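Local coordinates for sulfonate ABC transporter, periplasmic sulfonate-binding protein SsuA (Methylobacillus flagellatus, PDB 3UIF), which probably serves as the periplasmic substrate-binding component of an ABC transporter, capturing sulfonates or related sulfate esters for uptake, at residues F171-G183 with N247-Y259. Sequence-based numbering, arbitrary orientation.
Sequences FSLFDSYILEDRG and NKIYPESVNRREY. With SO4 (sulfate ion), chain C.
The ring of Phe174 reaches across from the turn that follows strand 169-172 and packs between Tyr250, in the turn before helix 252-257, and Val254 and Asn255 of the helix itself. With CG between the backbone N and the carbonyl carbon (chi1 72°), Phe174 CD2 lies 3.5 Å from Val254 CG1, and Phe174 CZ meets Tyr250 CD2 at 3.5 Å, the two rings inclined at 65°. Asn247 CB and Asn255 OD1 border the Phe174 ring at its edge. The buried amide of Asn255 is held by its own segment: OD1 accepts from Asn247 N, while ND2 donates to Asn247 O and Pro251 O. Ile178 CD1 completes this apolar cluster, abutting the edge of the Tyr250 ring at Tyr250 CD1 (3.4 Å). Glu258 OE2, hydrogen-bonded to Tyr102 OH, approaches Phe174 CB.

Packing gives way to charge along helix 176-181. Arg257 CB sits over the face of Tyr177, a CH-pi contact; the arginine chain bends at chi3 (-76°), and Tyr177 CB lies over one face of the guanidinium. Lys192 hydrogen-bonds Tyr177 OH. At solvent-exposed Asp181, Arg257 NH1 bonds Asp181 OD1 at 2.8 Å and Arg257 NH2 bonds Asp181 OD2 at 2.6 Å, both on syn lone pairs. Arg257 NE donates to Ser253 O, helping these bonds hold the guanidinium's rotation. A sulfate, probably from the crystallisation liquor, accepts from Glu252 N and Ser253 N at the helix N-terminus.

The contact thus joins the five-stranded-sheet lobe to the segment after helix 238-245; its nearly coplanar bidentate salt bridge would favour one mutual orientation, where solvent probably weakens the charge attraction.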
ATOM      1  N   PHE A 171      17.511  -2.337  -0.496  1.00 46.51           N
ATOM      2  CA  PHE A 171      16.222  -2.570   0.132  1.00 45.11           C
ATOM      3  C   PHE A 171      15.087  -2.024  -0.724  1.00 44.43           C
ATOM      4  O   PHE A 171      15.054  -0.826  -1.026  1.00 45.10           O
ATOM      5  CB  PHE A 171      16.189  -1.971   1.535  1.00 45.94           C
ATOM      6  CG  PHE A 171      15.177  -2.616   2.431  1.00 44.97           C
ATOM      7  CD1 PHE A 171      15.462  -3.825   3.061  1.00 45.53           C
ATOM      8  CD2 PHE A 171      13.919  -2.029   2.627  1.00 43.88           C
ATOM      9  CE1 PHE A 171      14.519  -4.430   3.876  1.00 44.48           C
ATOM     10  CE2 PHE A 171      12.979  -2.629   3.449  1.00 43.63           C
ATOM     11  CZ  PHE A 171      13.277  -3.829   4.074  1.00 43.57           C
ATOM     12  N   SER A 172      14.166  -2.899  -1.122  1.00 42.89           N
ATOM     13  CA  SER A 172      13.096  -2.513  -2.051  1.00 42.80           C
ATOM     14  C   SER A 172      11.894  -3.454  -2.003  1.00 41.01           C
ATOM     15  O   SER A 172      11.809  -4.325  -1.138  1.00 40.79           O
ATOM     16  CB  SER A 172      13.648  -2.455  -3.485  1.00 43.36           C
ATOM     17  OG  SER A 172      12.846  -1.622  -4.319  1.00 42.39           O
ATOM     18  N   LEU A 173      10.977  -3.275  -2.949  1.00 40.88           N
ATOM     19  CA  LEU A 173       9.787  -4.114  -3.061  1.00 39.60           C
ATOM     20  C   LEU A 173      10.035  -5.225  -4.067  1.00 39.95           C
ATOM     21  O   LEU A 173      11.179  -5.544  -4.361  1.00 40.83           O
ATOM     22  CB  LEU A 173       8.590  -3.275  -3.491  1.00 38.93           C
ATOM     23  CG  LEU A 173       8.309  -1.973  -2.722  1.00 38.52           C
ATOM     24  CD1 LEU A 173       7.010  -1.356  -3.230  1.00 36.69           C
ATOM     25  CD2 LEU A 173       8.248  -2.183  -1.218  1.00 39.53           C
ATOM     26  N   PHE A 174       8.962  -5.790  -4.613  1.00 39.52           N
ATOM     27  CA  PHE A 174       9.038  -6.963  -5.508  1.00 39.92           C
ATOM     28  C   PHE A 174       9.883  -6.776  -6.772  1.00 41.12           C
ATOM     29  O   PHE A 174      10.225  -7.751  -7.441  1.00 41.76           O
ATOM     30  CB  PHE A 174       7.632  -7.496  -5.843  1.00 39.73           C
ATOM     31  CG  PHE A 174       6.832  -6.608  -6.772  1.00 39.77           C
ATOM     32  CD1 PHE A 174       6.750  -5.223  -6.571  1.00 39.40           C
ATOM     33  CD2 PHE A 174       6.141  -7.156  -7.838  1.00 40.06           C
ATOM     34  CE1 PHE A 174       6.015  -4.415  -7.429  1.00 39.61           C
ATOM     35  CE2 PHE A 174       5.395  -6.359  -8.697  1.00 40.31           C
ATOM     36  CZ  PHE A 174       5.333  -4.990  -8.500  1.00 40.30           C
ATOM     37  N   ASP A 175      10.236  -5.534  -7.097  1.00 41.35           N
ATOM     38  CA  ASP A 175      11.206  -5.269  -8.172  1.00 42.57           C
ATOM     39  C   ASP A 175      12.534  -5.987  -7.912  1.00 43.39           C
ATOM     40  O   ASP A 175      13.325  -6.216  -8.827  1.00 44.63           O
ATOM     41  CB  ASP A 175      11.430  -3.770  -8.356  1.00 42.91           C
ATOM     42  CG  ASP A 175      11.657  -3.054  -7.040  1.00 42.51           C
ATOM     43  OD1 ASP A 175      10.704  -2.992  -6.228  1.00 41.42           O
ATOM     44  OD2 ASP A 175      12.777  -2.538  -6.823  1.00 42.97           O
ATOM     45  N   SER A 176      12.767  -6.352  -6.661  1.00 42.86           N
ATOM     46  CA  SER A 176      13.934  -7.152  -6.286  1.00 43.77           C
ATOM     47  C   SER A 176      14.101  -8.442  -7.119  1.00 44.49           C
ATOM     48  O   SER A 176      15.226  -8.831  -7.438  1.00 45.91           O
ATOM     49  CB  SER A 176      13.876  -7.497  -4.796  1.00 43.04           C
ATOM     50  OG  SER A 176      13.648  -6.338  -4.013  1.00 42.43           O
ATOM     51  N   TYR A 177      12.984  -9.076  -7.479  1.00 43.85           N
ATOM     52  CA  TYR A 177      12.981 -10.361  -8.184  1.00 44.98           C
ATOM     53  C   TYR A 177      13.627 -10.338  -9.565  1.00 46.34           C
ATOM     54  O   TYR A 177      14.170 -11.352 -10.026  1.00 47.50           O
ATOM     55  CB  TYR A 177      11.560 -10.898  -8.300  1.00 44.04           C
ATOM     56  CG  TYR A 177      11.069 -11.528  -7.024  1.00 43.18           C
ATOM     57  CD1 TYR A 177      11.660 -12.712  -6.526  1.00 43.67           C
ATOM     58  CD2 TYR A 177      10.017 -10.954  -6.309  1.00 41.83           C
ATOM     59  CE1 TYR A 177      11.209 -13.288  -5.350  1.00 43.16           C
ATOM     60  CE2 TYR A 177       9.565 -11.524  -5.133  1.00 41.45           C
ATOM     61  CZ  TYR A 177      10.157 -12.681  -4.657  1.00 42.19           C
ATOM     62  OH  TYR A 177       9.687 -13.227  -3.490  1.00 41.83           O
ATOM     63  N   ILE A 178      13.545  -9.178 -10.216  1.00 46.27           N
ATOM     64  CA  ILE A 178      14.206  -8.949 -11.499  1.00 48.04           C
ATOM     65  C   ILE A 178      15.704  -9.219 -11.348  1.00 49.16           C
ATOM     66  O   ILE A 178      16.307  -9.892 -12.186  1.00 50.79           O
ATOM     67  CB  ILE A 178      13.908  -7.524 -12.025  1.00 47.84           C
ATOM     68  CG1 ILE A 178      12.472  -7.446 -12.523  1.00 47.26           C
ATOM     69  CG2 ILE A 178      14.820  -7.159 -13.184  1.00 50.05           C
ATOM     70  CD1 ILE A 178      11.990  -6.045 -12.800  1.00 47.65           C
ATOM     71  N   LEU A 179      16.278  -8.705 -10.255  1.00 48.45           N
ATOM     72  CA  LEU A 179      17.673  -8.937  -9.896  1.00 49.72           C
ATOM     73  C   LEU A 179      18.024 -10.415  -9.786  1.00 50.26           C
ATOM     74  O   LEU A 179      19.122 -10.816 -10.175  1.00 51.67           O
ATOM     75  CB  LEU A 179      18.038  -8.218  -8.588  1.00 48.96           C
ATOM     76  CG  LEU A 179      18.089  -6.688  -8.638  1.00 49.21           C
ATOM     77  CD1 LEU A 179      18.275  -6.091  -7.254  1.00 47.90           C
ATOM     78  CD2 LEU A 179      19.188  -6.222  -9.590  1.00 50.76           C
ATOM     79  N   GLU A 180      17.114 -11.225  -9.253  1.00 49.17           N
ATOM     80  CA  GLU A 180      17.335 -12.666  -9.288  1.00 50.06           C
ATOM     81  C   GLU A 180      17.264 -13.148 -10.736  1.00 51.32           C
ATOM     82  O   GLU A 180      18.139 -13.884 -11.178  1.00 52.85           O
ATOM     83  CB  GLU A 180      16.360 -13.433  -8.398  1.00 49.24           C
ATOM     84  CG  GLU A 180      16.233 -12.861  -6.998  1.00 48.86           C
ATOM     85  CD  GLU A 180      15.899 -13.907  -5.947  1.00 48.82           C
ATOM     86  OE1 GLU A 180      14.875 -14.635  -6.080  1.00 48.04           O
ATOM     87  OE2 GLU A 180      16.671 -13.980  -4.969  1.00 49.04           O
ATOM     88  N   ASP A 181      16.279 -12.681 -11.493  1.00 50.94           N
ATOM     89  CA  ASP A 181      16.109 -13.160 -12.871  1.00 52.38           C
ATOM     90  C   ASP A 181      17.274 -12.840 -13.816  1.00 54.17           C
ATOM     91  O   ASP A 181      17.565 -13.636 -14.715  1.00 55.80           O
ATOM     92  CB  ASP A 181      14.768 -12.727 -13.473  1.00 50.62           C
ATOM     93  CG  ASP A 181      13.588 -13.144 -12.613  1.00 50.17           C
ATOM     94  OD1 ASP A 181      13.786 -13.888 -11.631  1.00 49.91           O
ATOM     95  OD2 ASP A 181      12.453 -12.719 -12.902  1.00 50.20           O
ATOM     96  N   ARG A 182      17.939 -11.698 -13.624  1.00 54.07           N
ATOM     97  CA  ARG A 182      19.106 -11.376 -14.443  1.00 55.86           C
ATOM     98  C   ARG A 182      20.347 -12.030 -13.841  1.00 56.57           C
ATOM     99  O   ARG A 182      21.458 -11.822 -14.300  1.00 58.20           O
ATOM    100  CB  ARG A 182      19.270  -9.860 -14.650  1.00 56.03           C
ATOM    101  CG  ARG A 182      17.991  -9.175 -15.106  1.00 55.66           C
ATOM    102  CD  ARG A 182      18.169  -8.022 -16.100  1.00 62.82           C
ATOM    103  NE  ARG A 182      16.838  -7.557 -16.556  1.00 64.04           N
ATOM    104  CZ  ARG A 182      16.531  -6.333 -17.017  1.00 64.20           C
ATOM    105  NH1 ARG A 182      17.455  -5.369 -17.115  1.00 63.79           N
ATOM    106  NH2 ARG A 182      15.273  -6.068 -17.378  1.00 61.97           N
ATOM    107  N   GLY A 183      20.135 -12.847 -12.813  1.00 55.69           N
ATOM    108  CA  GLY A 183      21.214 -13.610 -12.172  1.00 56.48           C
ATOM    109  C   GLY A 183      22.262 -12.771 -11.461  1.00 56.56           C
ATOM    110  O   GLY A 183      23.378 -13.224 -11.252  1.00 58.07           O
ATOM    111  N   ASN A 247       0.615  -4.941 -11.408  1.00 41.99           N
ATOM    112  CA  ASN A 247       1.521  -3.900 -11.841  1.00 42.99           C
ATOM    113  C   ASN A 247       2.194  -4.277 -13.154  1.00 44.60           C
ATOM    114  O   ASN A 247       3.120  -5.093 -13.177  1.00 44.76           O
ATOM    115  CB  ASN A 247       2.548  -3.668 -10.757  1.00 41.86           C
ATOM    116  CG  ASN A 247       3.298  -2.380 -10.929  1.00 42.57           C
ATOM    117  OD1 ASN A 247       3.590  -1.954 -12.052  1.00 43.98           O
ATOM    118  ND2 ASN A 247       3.653  -1.761  -9.808  1.00 40.23           N
ATOM    119  N   LYS A 248       1.732  -3.677 -14.246  1.00 46.19           N
ATOM    120  CA  LYS A 248       2.226  -4.031 -15.578  1.00 47.45           C
ATOM    121  C   LYS A 248       3.611  -3.490 -15.933  1.00 48.10           C
ATOM    122  O   LYS A 248       4.112  -3.782 -17.024  1.00 50.21           O
ATOM    123  CB  LYS A 248       1.242  -3.604 -16.673  1.00 49.43           C
ATOM    124  CG  LYS A 248      -0.192  -4.053 -16.464  1.00 49.57           C
ATOM    125  CD  LYS A 248      -0.978  -3.776 -17.732  1.00 55.78           C
ATOM    126  CE  LYS A 248      -2.475  -3.949 -17.529  1.00 56.54           C
ATOM    127  NZ  LYS A 248      -2.894  -5.379 -17.445  1.00 56.46           N
ATOM    128  N   ILE A 249       4.230  -2.697 -15.057  1.00 47.46           N
ATOM    129  CA  ILE A 249       5.619  -2.271 -15.301  1.00 48.47           C
ATOM    130  C   ILE A 249       6.512  -3.506 -15.235  1.00 48.40           C
ATOM    131  O   ILE A 249       7.608  -3.532 -15.817  1.00 49.21           O
ATOM    132  CB  ILE A 249       6.145  -1.253 -14.268  1.00 47.13           C
ATOM    133  CG1 ILE A 249       5.301   0.016 -14.256  1.00 47.82           C
ATOM    134  CG2 ILE A 249       7.600  -0.895 -14.569  1.00 48.45           C
ATOM    135  CD1 ILE A 249       5.714   0.999 -13.173  1.00 46.82           C
ATOM    136  N   TYR A 250       6.007  -4.519 -14.534  1.00 46.89           N
ATOM    137  CA  TYR A 250       6.750  -5.721 -14.221  1.00 46.65           C
ATOM    138  C   TYR A 250       6.096  -6.949 -14.811  1.00 46.88           C
ATOM    139  O   TYR A 250       4.868  -6.995 -14.909  1.00 46.92           O
ATOM    140  CB  TYR A 250       6.854  -5.868 -12.709  1.00 44.89           C
ATOM    141  CG  TYR A 250       7.581  -4.717 -12.090  1.00 44.59           C
ATOM    142  CD1 TYR A 250       8.950  -4.580 -12.265  1.00 45.31           C
ATOM    143  CD2 TYR A 250       6.899  -3.734 -11.360  1.00 43.60           C
ATOM    144  CE1 TYR A 250       9.630  -3.501 -11.733  1.00 45.31           C
ATOM    145  CE2 TYR A 250       7.580  -2.651 -10.819  1.00 43.43           C
ATOM    146  CZ  TYR A 250       8.946  -2.552 -11.008  1.00 44.40           C
ATOM    147  OH  TYR A 250       9.662  -1.508 -10.480  1.00 44.62           O
ATOM    148  N   PRO A 251       6.910  -7.956 -15.193  1.00 47.95           N
ATOM    149  CA  PRO A 251       6.373  -9.211 -15.720  1.00 48.91           C
ATOM    150  C   PRO A 251       5.388  -9.867 -14.766  1.00 47.47           C
ATOM    151  O   PRO A 251       5.468  -9.693 -13.538  1.00 46.04           O
ATOM    152  CB  PRO A 251       7.619 -10.096 -15.864  1.00 50.10           C
ATOM    153  CG  PRO A 251       8.747  -9.145 -16.028  1.00 49.65           C
ATOM    154  CD  PRO A 251       8.388  -7.959 -15.177  1.00 48.62           C
ATOM    155  N   GLU A 252       4.457 -10.614 -15.338  1.00 48.47           N
ATOM    156  CA  GLU A 252       3.497 -11.394 -14.546  1.00 47.72           C
ATOM    157  C   GLU A 252       4.158 -12.276 -13.460  1.00 46.67           C
ATOM    158  O   GLU A 252       3.673 -12.329 -12.346  1.00 45.10           O
ATOM    159  CB  GLU A 252       2.586 -12.212 -15.474  1.00 49.17           C
ATOM    160  CG  GLU A 252       1.548 -11.339 -16.181  1.00 51.45           C
ATOM    161  CD  GLU A 252       0.815 -12.040 -17.310  1.00 55.38           C
ATOM    162  OE1 GLU A 252       0.269 -11.315 -18.169  1.00 57.93           O
ATOM    163  OE2 GLU A 252       0.774 -13.300 -17.352  1.00 57.54           O
ATOM    164  N   SER A 253       5.276 -12.925 -13.782  1.00 47.78           N
ATOM    165  CA  SER A 253       5.972 -13.782 -12.821  1.00 46.99           C
ATOM    166  C   SER A 253       6.493 -12.991 -11.615  1.00 45.48           C
ATOM    167  O   SER A 253       6.468 -13.505 -10.486  1.00 44.38           O
ATOM    168  CB  SER A 253       7.107 -14.566 -13.492  1.00 48.57           C
ATOM    169  OG  SER A 253       8.073 -13.690 -14.008  1.00 48.73           O
ATOM    170  N   VAL A 254       6.941 -11.753 -11.848  1.00 45.30           N
ATOM    171  CA  VAL A 254       7.384 -10.886 -10.766  1.00 43.48           C
ATOM    172  C   VAL A 254       6.202 -10.566  -9.857  1.00 42.47           C
ATOM    173  O   VAL A 254       6.314 -10.699  -8.633  1.00 41.74           O
ATOM    174  CB  VAL A 254       8.037  -9.577 -11.275  1.00 44.36           C
ATOM    175  CG1 VAL A 254       8.356  -8.640 -10.118  1.00 42.84           C
ATOM    176  CG2 VAL A 254       9.290  -9.871 -12.084  1.00 46.07           C
ATOM    177  N   ASN A 255       5.075 -10.168 -10.457  1.00 42.65           N
ATOM    178  CA  ASN A 255       3.826  -9.882  -9.722  1.00 41.72           C
ATOM    179  C   ASN A 255       3.339 -11.092  -8.950  1.00 41.28           C
ATOM    180  O   ASN A 255       2.794 -10.969  -7.864  1.00 40.37           O
ATOM    181  CB  ASN A 255       2.711  -9.433 -10.689  1.00 41.94           C
ATOM    182  CG  ASN A 255       2.871  -7.998 -11.150  1.00 42.35           C
ATOM    183  OD1 ASN A 255       2.563  -7.076 -10.401  1.00 41.60           O
ATOM    184  ND2 ASN A 255       3.370  -7.799 -12.373  1.00 41.51           N
ATOM    185  N   ARG A 256       3.563 -12.263  -9.533  1.00 42.47           N
ATOM    186  CA  ARG A 256       3.096 -13.539  -9.018  1.00 42.76           C
ATOM    187  C   ARG A 256       3.941 -13.964  -7.821  1.00 42.24           C
ATOM    188  O   ARG A 256       3.451 -14.590  -6.882  1.00 41.95           O
ATOM    189  CB  ARG A 256       3.152 -14.585 -10.146  1.00 44.55           C
ATOM    190  CG  ARG A 256       2.567 -15.953  -9.834  1.00 45.07           C
ATOM    191  CD  ARG A 256       2.560 -16.858 -11.067  1.00 47.82           C
ATOM    192  NE  ARG A 256       1.632 -16.365 -12.101  1.00 49.22           N
ATOM    193  CZ  ARG A 256       1.981 -15.957 -13.325  1.00 48.93           C
ATOM    194  NH1 ARG A 256       3.256 -15.996 -13.731  1.00 49.84           N
ATOM    195  NH2 ARG A 256       1.041 -15.521 -14.159  1.00 50.78           N
ATOM    196  N   ARG A 257       5.214 -13.587  -7.853  1.00 42.40           N
ATOM    197  CA  ARG A 257       6.141 -13.967  -6.792  1.00 42.05           C
ATOM    198  C   ARG A 257       5.952 -13.156  -5.523  1.00 40.82           C
ATOM    199  O   ARG A 257       6.274 -13.619  -4.427  1.00 40.71           O
ATOM    200  CB  ARG A 257       7.573 -13.894  -7.289  1.00 42.58           C
ATOM    201  CG  ARG A 257       7.961 -15.188  -7.950  1.00 44.03           C
ATOM    202  CD  ARG A 257       9.349 -15.098  -8.515  1.00 45.92           C
ATOM    203  NE  ARG A 257       9.343 -14.319  -9.741  1.00 46.35           N
ATOM    204  CZ  ARG A 257      10.426 -14.078 -10.457  1.00 47.37           C
ATOM    205  NH1 ARG A 257      11.592 -14.560 -10.052  1.00 47.82           N
ATOM    206  NH2 ARG A 257      10.347 -13.359 -11.565  1.00 48.06           N
ATOM    207  N   GLU A 258       5.429 -11.949  -5.684  1.00 40.15           N
ATOM    208  CA  GLU A 258       5.077 -11.095  -4.560  1.00 39.08           C
ATOM    209  C   GLU A 258       4.116 -11.811  -3.587  1.00 38.85           C
ATOM    210  O   GLU A 258       4.181 -11.583  -2.374  1.00 38.38           O
ATOM    211  CB  GLU A 258       4.516  -9.744  -5.074  1.00 38.70           C
ATOM    212  CG  GLU A 258       3.691  -8.908  -4.090  1.00 37.55           C
ATOM    213  CD  GLU A 258       4.475  -8.427  -2.872  1.00 37.38           C
ATOM    214  OE1 GLU A 258       3.848  -7.890  -1.936  1.00 37.13           O
ATOM    215  OE2 GLU A 258       5.707  -8.567  -2.815  1.00 37.85           O
ATOM    216  N   TYR A 259       3.270 -12.696  -4.118  1.00 39.31           N
ATOM    217  CA  TYR A 259       2.307 -13.449  -3.310  1.00 39.20           C
ATOM    218  C   TYR A 259       2.758 -14.863  -2.980  1.00 40.30           C
ATOM    219  O   TYR A 259       2.084 -15.589  -2.274  1.00 40.88           O
ATOM    220  CB  TYR A 259       0.934 -13.455  -3.990  1.00 39.24           C
ATOM    221  CG  TYR A 259       0.405 -12.059  -4.120  1.00 38.28           C
ATOM    222  CD1 TYR A 259      -0.318 -11.483  -3.086  1.00 37.52           C
ATOM    223  CD2 TYR A 259       0.694 -11.279  -5.242  1.00 38.42           C
ATOM    224  CE1 TYR A 259      -0.780 -10.191  -3.173  1.00 37.04           C
ATOM    225  CE2 TYR A 259       0.245  -9.974  -5.333  1.00 37.64           C
ATOM    226  CZ  TYR A 259      -0.497  -9.436  -4.294  1.00 37.00           C
ATOM    227  OH  TYR A 259      -0.962  -8.138  -4.357  1.00 36.50           O
TER
HETATM  228  S   SO4 C 502       6.000 -12.904 -18.003  1.00 61.65           S
HETATM  229  O1  SO4 C 502       5.523 -13.801 -19.070  1.00 64.18           O
HETATM  230  O2  SO4 C 502       5.199 -11.655 -17.977  1.00 59.38           O
HETATM  231  O3  SO4 C 502       5.843 -13.643 -16.731  1.00 60.52           O
HETATM  232  O4  SO4 C 502       7.421 -12.563 -18.230  1.00 54.25           O